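Local coordinates for protein L-lysine 6-oxidase (Marinomonas mediterranea, PDB 3WEU) that oxidises the side-chain amine of L-lysine with a cysteine tryptophylquinone cofactor, releasing ammonium and hydrogen peroxide, which gives it its antibacterial activity, at residues 584-596 and 603-615. Sequence-based numbering, arbitrary orientation.
Sequences QSPWDVLTGELDT and HLPAGQQINYARG. With EDO (1,2-ethanediol), chain J.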
loop_
_atom_site.group_PDB
_atom_site.type_symbol
_atom_site.label_atom_id
_atom_site.label_comp_id
_atom_site.label_asym_id
_atom_site.label_seq_id
_atom_site.Cartn_x
_atom_site.Cartn_y
_atom_site.Cartn_z
ATOM N N GLN A 584 21.521 -13.521 -19.498
ATOM C CA GLN A 584 20.730 -12.337 -19.804
ATOM C C GLN A 584 20.273 -11.556 -18.592
ATOM O O GLN A 584 19.880 -10.403 -18.710
ATOM C CB GLN A 584 19.514 -12.703 -20.679
ATOM C CG GLN A 584 19.455 -11.873 -21.922
ATOM C CD GLN A 584 20.430 -12.385 -23.008
ATOM O OE1 GLN A 584 21.389 -13.110 -22.747
ATOM N NE2 GLN A 584 20.215 -11.916 -24.204
ATOM N N SER A 585 20.346 -12.175 -17.432
ATOM C CA SER A 585 19.863 -11.594 -16.198
ATOM C C SER A 585 20.693 -12.260 -15.096
ATOM O O SER A 585 20.300 -13.250 -14.506
ATOM C CB SER A 585 18.385 -11.840 -16.002
ATOM O OG SER A 585 17.977 -11.056 -14.918
ATOM N N PRO A 586 21.939 -11.797 -14.939
ATOM C CA PRO A 586 22.883 -12.451 -14.046
ATOM C C PRO A 586 22.417 -12.442 -12.619
ATOM O O PRO A 586 21.578 -11.586 -12.225
ATOM C CB PRO A 586 24.156 -11.582 -14.177
ATOM C CG PRO A 586 24.020 -10.970 -15.486
ATOM C CD PRO A 586 22.559 -10.663 -15.648
ATOM N N TRP A 587 22.922 -13.366 -11.839
ATOM C CA TRP A 587 22.530 -13.491 -10.436
ATOM C C TRP A 587 23.673 -13.564 -9.489
ATOM O O TRP A 587 23.681 -12.822 -8.484
ATOM C CB TRP A 587 21.574 -14.662 -10.278
ATOM C CG TRP A 587 20.767 -14.652 -9.039
ATOM C CD1 TRP A 587 20.696 -15.626 -8.073
ATOM C CD2 TRP A 587 19.850 -13.632 -8.647
ATOM N NE1 TRP A 587 19.808 -15.245 -7.121
ATOM C CE2 TRP A 587 19.274 -14.031 -7.444
ATOM C CE3 TRP A 587 19.508 -12.419 -9.177
ATOM C CZ2 TRP A 587 18.345 -13.260 -6.776
ATOM C CZ3 TRP A 587 18.582 -11.620 -8.487
ATOM C CH2 TRP A 587 18.032 -12.058 -7.304
ATOM N N ASP A 588 24.627 -14.475 -9.744
ATOM C CA ASP A 588 25.778 -14.654 -8.871
ATOM C C ASP A 588 27.006 -14.266 -9.678
ATOM O O ASP A 588 27.340 -14.942 -10.640
ATOM C CB ASP A 588 25.853 -16.081 -8.409
ATOM C CG ASP A 588 24.521 -16.577 -7.893
ATOM O OD1 ASP A 588 23.732 -17.157 -8.659
ATOM O OD2 ASP A 588 24.235 -16.303 -6.723
ATOM N N VAL A 589 27.607 -13.140 -9.310
ATOM C CA VAL A 589 28.674 -12.500 -10.100
ATOM C C VAL A 589 29.818 -12.065 -9.231
ATOM O O VAL A 589 29.658 -11.923 -7.994
ATOM C CB VAL A 589 28.145 -11.289 -10.885
ATOM C CG1 VAL A 589 27.113 -11.704 -11.901
ATOM C CG2 VAL A 589 27.637 -10.192 -9.980
ATOM N N LEU A 590 30.982 -11.838 -9.860
ATOM C CA LEU A 590 32.207 -11.463 -9.131
ATOM C C LEU A 590 32.361 -9.967 -9.111
ATOM O O LEU A 590 32.148 -9.289 -10.156
ATOM C CB LEU A 590 33.432 -12.117 -9.805
ATOM C CG LEU A 590 33.440 -13.646 -9.917
ATOM C CD1 LEU A 590 34.769 -14.063 -10.553
ATOM C CD2 LEU A 590 33.336 -14.216 -8.505
ATOM N N THR A 591 32.688 -9.418 -7.934
ATOM C CA THR A 591 32.998 -8.046 -7.841
ATOM C C THR A 591 34.268 -7.764 -8.598
ATOM O O THR A 591 35.225 -8.545 -8.580
ATOM C CB THR A 591 33.197 -7.582 -6.385
ATOM O OG1 THR A 591 34.122 -8.499 -5.774
ATOM C CG2 THR A 591 31.917 -7.607 -5.656
ATOM N N GLY A 592 34.293 -6.580 -9.188
ATOM C CA GLY A 592 35.333 -6.167 -10.135
ATOM C C GLY A 592 36.199 -4.915 -9.833
ATOM O O GLY A 592 37.077 -4.578 -10.624
ATOM N N GLU A 593 35.882 -4.139 -8.786
ATOM C CA GLU A 593 36.623 -2.871 -8.548
ATOM C C GLU A 593 37.992 -3.253 -7.961
ATOM O O GLU A 593 38.059 -3.830 -6.909
ATOM C CB GLU A 593 35.828 -1.992 -7.579
ATOM C CG GLU A 593 34.425 -1.635 -8.130
ATOM C CD GLU A 593 34.410 -0.739 -9.334
ATOM O OE1 GLU A 593 35.481 -0.115 -9.636
ATOM O OE2 GLU A 593 33.351 -0.674 -10.005
ATOM N N LEU A 594 39.058 -2.888 -8.661
ATOM C CA LEU A 594 40.409 -3.209 -8.315
ATOM C C LEU A 594 41.154 -1.992 -7.770
ATOM O O LEU A 594 42.271 -2.111 -7.395
ATOM C CB LEU A 594 41.125 -3.670 -9.572
ATOM C CG LEU A 594 40.586 -4.956 -10.202
ATOM C CD1 LEU A 594 41.413 -5.291 -11.451
ATOM C CD2 LEU A 594 40.716 -6.057 -9.213
ATOM N N ASP A 595 40.484 -0.848 -7.677
ATOM C CA ASP A 595 41.127 0.360 -7.089
ATOM C C ASP A 595 40.359 0.812 -5.847
ATOM O O ASP A 595 39.212 0.460 -5.634
ATOM C CB ASP A 595 41.259 1.446 -8.140
ATOM C CG ASP A 595 42.420 1.130 -9.133
ATOM O OD1 ASP A 595 43.578 0.973 -8.659
ATOM O OD2 ASP A 595 42.207 0.975 -10.355
ATOM N N THR A 596 41.052 1.510 -4.979
ATOM C CA THR A 596 40.508 1.836 -3.688
ATOM C C THR A 596 39.200 2.565 -3.772
ATOM O O THR A 596 38.244 2.233 -3.063
ATOM C CB THR A 596 41.490 2.697 -2.951
ATOM O OG1 THR A 596 42.633 1.923 -2.681
ATOM C CG2 THR A 596 40.930 3.104 -1.658
ATOM N N HIS A 603 31.805 -1.141 -1.313
ATOM C CA HIS A 603 31.932 -1.780 0.019
ATOM C C HIS A 603 32.394 -3.209 -0.041
ATOM O O HIS A 603 32.174 -3.960 0.881
ATOM C CB HIS A 603 30.593 -1.739 0.772
ATOM C CG HIS A 603 30.035 -0.371 0.831
ATOM N ND1 HIS A 603 30.480 0.554 1.732
ATOM C CD2 HIS A 603 29.205 0.278 0.003
ATOM C CE1 HIS A 603 29.891 1.709 1.513
ATOM N NE2 HIS A 603 29.102 1.568 0.473
ATOM N N LEU A 604 33.019 -3.597 -1.135
ATOM C CA LEU A 604 33.448 -4.955 -1.251
ATOM C C LEU A 604 34.840 -5.038 -1.841
ATOM O O LEU A 604 35.177 -4.274 -2.750
ATOM C CB LEU A 604 32.495 -5.719 -2.193
ATOM C CG LEU A 604 31.059 -5.937 -1.653
ATOM C CD1 LEU A 604 30.133 -6.381 -2.810
ATOM C CD2 LEU A 604 31.091 -6.900 -0.475
ATOM N N PRO A 605 35.577 -6.058 -1.440
ATOM C CA PRO A 605 36.860 -6.401 -2.115
ATOM C C PRO A 605 36.587 -7.019 -3.455
ATOM O O PRO A 605 35.472 -7.496 -3.688
ATOM C CB PRO A 605 37.486 -7.399 -1.193
ATOM C CG PRO A 605 36.280 -8.111 -0.532
ATOM C CD PRO A 605 35.211 -7.058 -0.420
ATOM N N ALA A 606 37.565 -6.998 -4.331
ATOM C CA ALA A 606 37.429 -7.603 -5.648
ATOM C C ALA A 606 37.407 -9.139 -5.563
ATOM O O ALA A 606 38.013 -9.733 -4.681
ATOM C CB ALA A 606 38.602 -7.097 -6.533
ATOM N N GLY A 607 36.757 -9.783 -6.501
ATOM C CA GLY A 607 36.909 -11.235 -6.655
ATOM C C GLY A 607 35.915 -12.026 -5.800
ATOM O O GLY A 607 35.962 -13.255 -5.788
ATOM N N GLN A 608 34.945 -11.339 -5.147
ATOM C CA GLN A 608 34.010 -12.002 -4.278
ATOM C C GLN A 608 32.710 -12.228 -5.052
ATOM O O GLN A 608 32.286 -11.294 -5.767
ATOM C CB GLN A 608 33.693 -11.093 -3.092
ATOM C CG GLN A 608 32.819 -11.793 -2.056
ATOM C CD GLN A 608 32.565 -11.001 -0.816
ATOM O OE1 GLN A 608 33.208 -9.983 -0.562
ATOM N NE2 GLN A 608 31.581 -11.453 -0.047
ATOM N N GLN A 609 32.062 -13.404 -4.930
ATOM C CA GLN A 609 30.819 -13.629 -5.603
ATOM C C GLN A 609 29.686 -13.050 -4.811
ATOM O O GLN A 609 29.566 -13.339 -3.653
ATOM C CB GLN A 609 30.554 -15.103 -5.857
ATOM C CG GLN A 609 29.422 -15.318 -6.854
ATOM C CD GLN A 609 28.959 -16.754 -6.864
ATOM O OE1 GLN A 609 28.399 -17.246 -5.861
ATOM N NE2 GLN A 609 29.285 -17.471 -7.944
ATOM N N ILE A 610 28.867 -12.235 -5.402
ATOM C CA ILE A 610 27.782 -11.600 -4.670
ATOM C C ILE A 610 26.594 -11.488 -5.559
ATOM O O ILE A 610 26.642 -11.754 -6.733
ATOM C CB ILE A 610 28.158 -10.163 -4.174
ATOM C CG1 ILE A 610 28.169 -9.110 -5.244
ATOM C CG2 ILE A 610 29.425 -10.177 -3.382
ATOM C CD1 ILE A 610 28.950 -9.364 -6.455
ATOM N N ASN A 611 25.480 -11.079 -4.985
ATOM C CA ASN A 611 24.267 -10.957 -5.795
ATOM C C ASN A 611 24.310 -9.773 -6.774
ATOM O O ASN A 611 24.558 -8.573 -6.419
ATOM C CB ASN A 611 23.025 -10.871 -4.918
ATOM C CG ASN A 611 21.746 -10.731 -5.763
ATOM O OD1 ASN A 611 21.177 -9.652 -5.934
ATOM N ND2 ASN A 611 21.281 -11.849 -6.271
ATOM N N TYR A 612 24.051 -10.099 -8.026
ATOM C CA TYR A 612 24.114 -9.112 -9.100
ATOM C C TYR A 612 23.189 -7.881 -8.866
ATOM O O TYR A 612 23.507 -6.757 -9.236
ATOM C CB TYR A 612 23.710 -9.782 -10.422
ATOM C CG TYR A 612 23.559 -8.856 -11.610
ATOM C CD1 TYR A 612 24.684 -8.347 -12.263
ATOM C CD2 TYR A 612 22.321 -8.474 -12.074
ATOM C CE1 TYR A 612 24.581 -7.510 -13.336
ATOM C CE2 TYR A 612 22.209 -7.656 -13.151
ATOM C CZ TYR A 612 23.348 -7.152 -13.762
ATOM O OH TYR A 612 23.249 -6.299 -14.798
ATOM N N ALA A 613 21.982 -8.156 -8.386
ATOM C CA ALA A 613 20.988 -7.095 -8.214
ATOM C C ALA A 613 20.951 -6.534 -6.805
ATOM O O ALA A 613 19.963 -5.923 -6.464
ATOM C CB ALA A 613 19.614 -7.640 -8.563
ATOM N N ARG A 614 21.991 -6.685 -6.019
ATOM C CA ARG A 614 21.951 -6.301 -4.610
ATOM C C ARG A 614 21.600 -4.801 -4.580
ATOM O O ARG A 614 22.163 -3.990 -5.296
ATOM C CB ARG A 614 23.240 -6.609 -3.952
ATOM C CG ARG A 614 24.474 -5.876 -4.530
ATOM C CD ARG A 614 25.776 -6.526 -4.165
ATOM N NE ARG A 614 26.870 -5.797 -4.766
ATOM C CZ ARG A 614 27.202 -5.849 -6.058
ATOM N NH1 ARG A 614 26.515 -6.597 -6.935
ATOM N NH2 ARG A 614 28.250 -5.102 -6.492
ATOM N N GLY A 615 20.684 -4.452 -3.690
ATOM C CA GLY A 615 20.263 -3.094 -3.534
ATOM C C GLY A 615 18.980 -2.729 -4.254
ATOM O O GLY A 615 18.326 -1.750 -3.906
HETATM C C1 EDO J . 19.525 -14.399 -2.992
HETATM O O1 EDO J . 20.063 -13.597 -4.039
HETATM C C2 EDO J . 19.852 -15.847 -3.372
HETATM O O2 EDO J . 18.893 -16.344 -4.333
HETATM O O HOH W 1 29.932 -16.249 -10.495
HETATM O O HOH W 2 22.710 -14.297 -5.362
HETATM O O HOH W 3 35.421 -4.760 -5.537
#
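Strands 588-590 and 609-611 pair antiparallel, the axes of these short segments 4.4 Å apart at 131°. V589 and I610 form the hydrogen-bonded pair, I610 N to V589 O at 2.7 Å and V589 N to I610 O at 3.1 Å; D588-N611 and L590-Q609 flank it as non-hydrogen-bonded pairs. Y612 N to W587 O and T591 N to Q608 O carry the pairing past both strand ends.

At the T591 end a side chain adds to the backbone bonds. With chi1 at 50°, T591 OG1 sits between its own N and carbonyl carbon, donates to P605 O over 2.7 Å on a lone pair in the carbonyl plane, and accepts from Q608 N. These bonds, with G607 N to T591 O, fasten the bend 605-608, where G607 has positive phi. The methyl CG2, anti to the carbonyl carbon, meets I610 CD1 at 3.5 Å and L604 CD1.

At the other end, N611 ND2 stands 3.0 Å above the centre of the W587 ring, amide and indole planes 87° apart. Water 2 joins ND2 to D588 OD2, while D588 OD1 bonds Y579. W587 NE1 donates in the ring plane to O2 of an ethanediol, probably from the crystallisation liquor. P586 CB makes a CH-pi contact 3.9 Å from the Y612 ring centroid; V589 CG2 lies 4.0 Å from Y612 CB, and all three residues touch I632 of strand 631-634. Y612 OH reaches A630 O. R614 N closes the type I turn 611-614 on N611 O, which R614 NH1 reaches from the opposite face.

This is a two-stranded antiparallel sheet with a long connection including helix 596-602, near the cysteine tryptophylquinone: 584-596 begins three residues after W581, and S585 OG hydrogen-bonds the backbone O of C516, its cross-link partner.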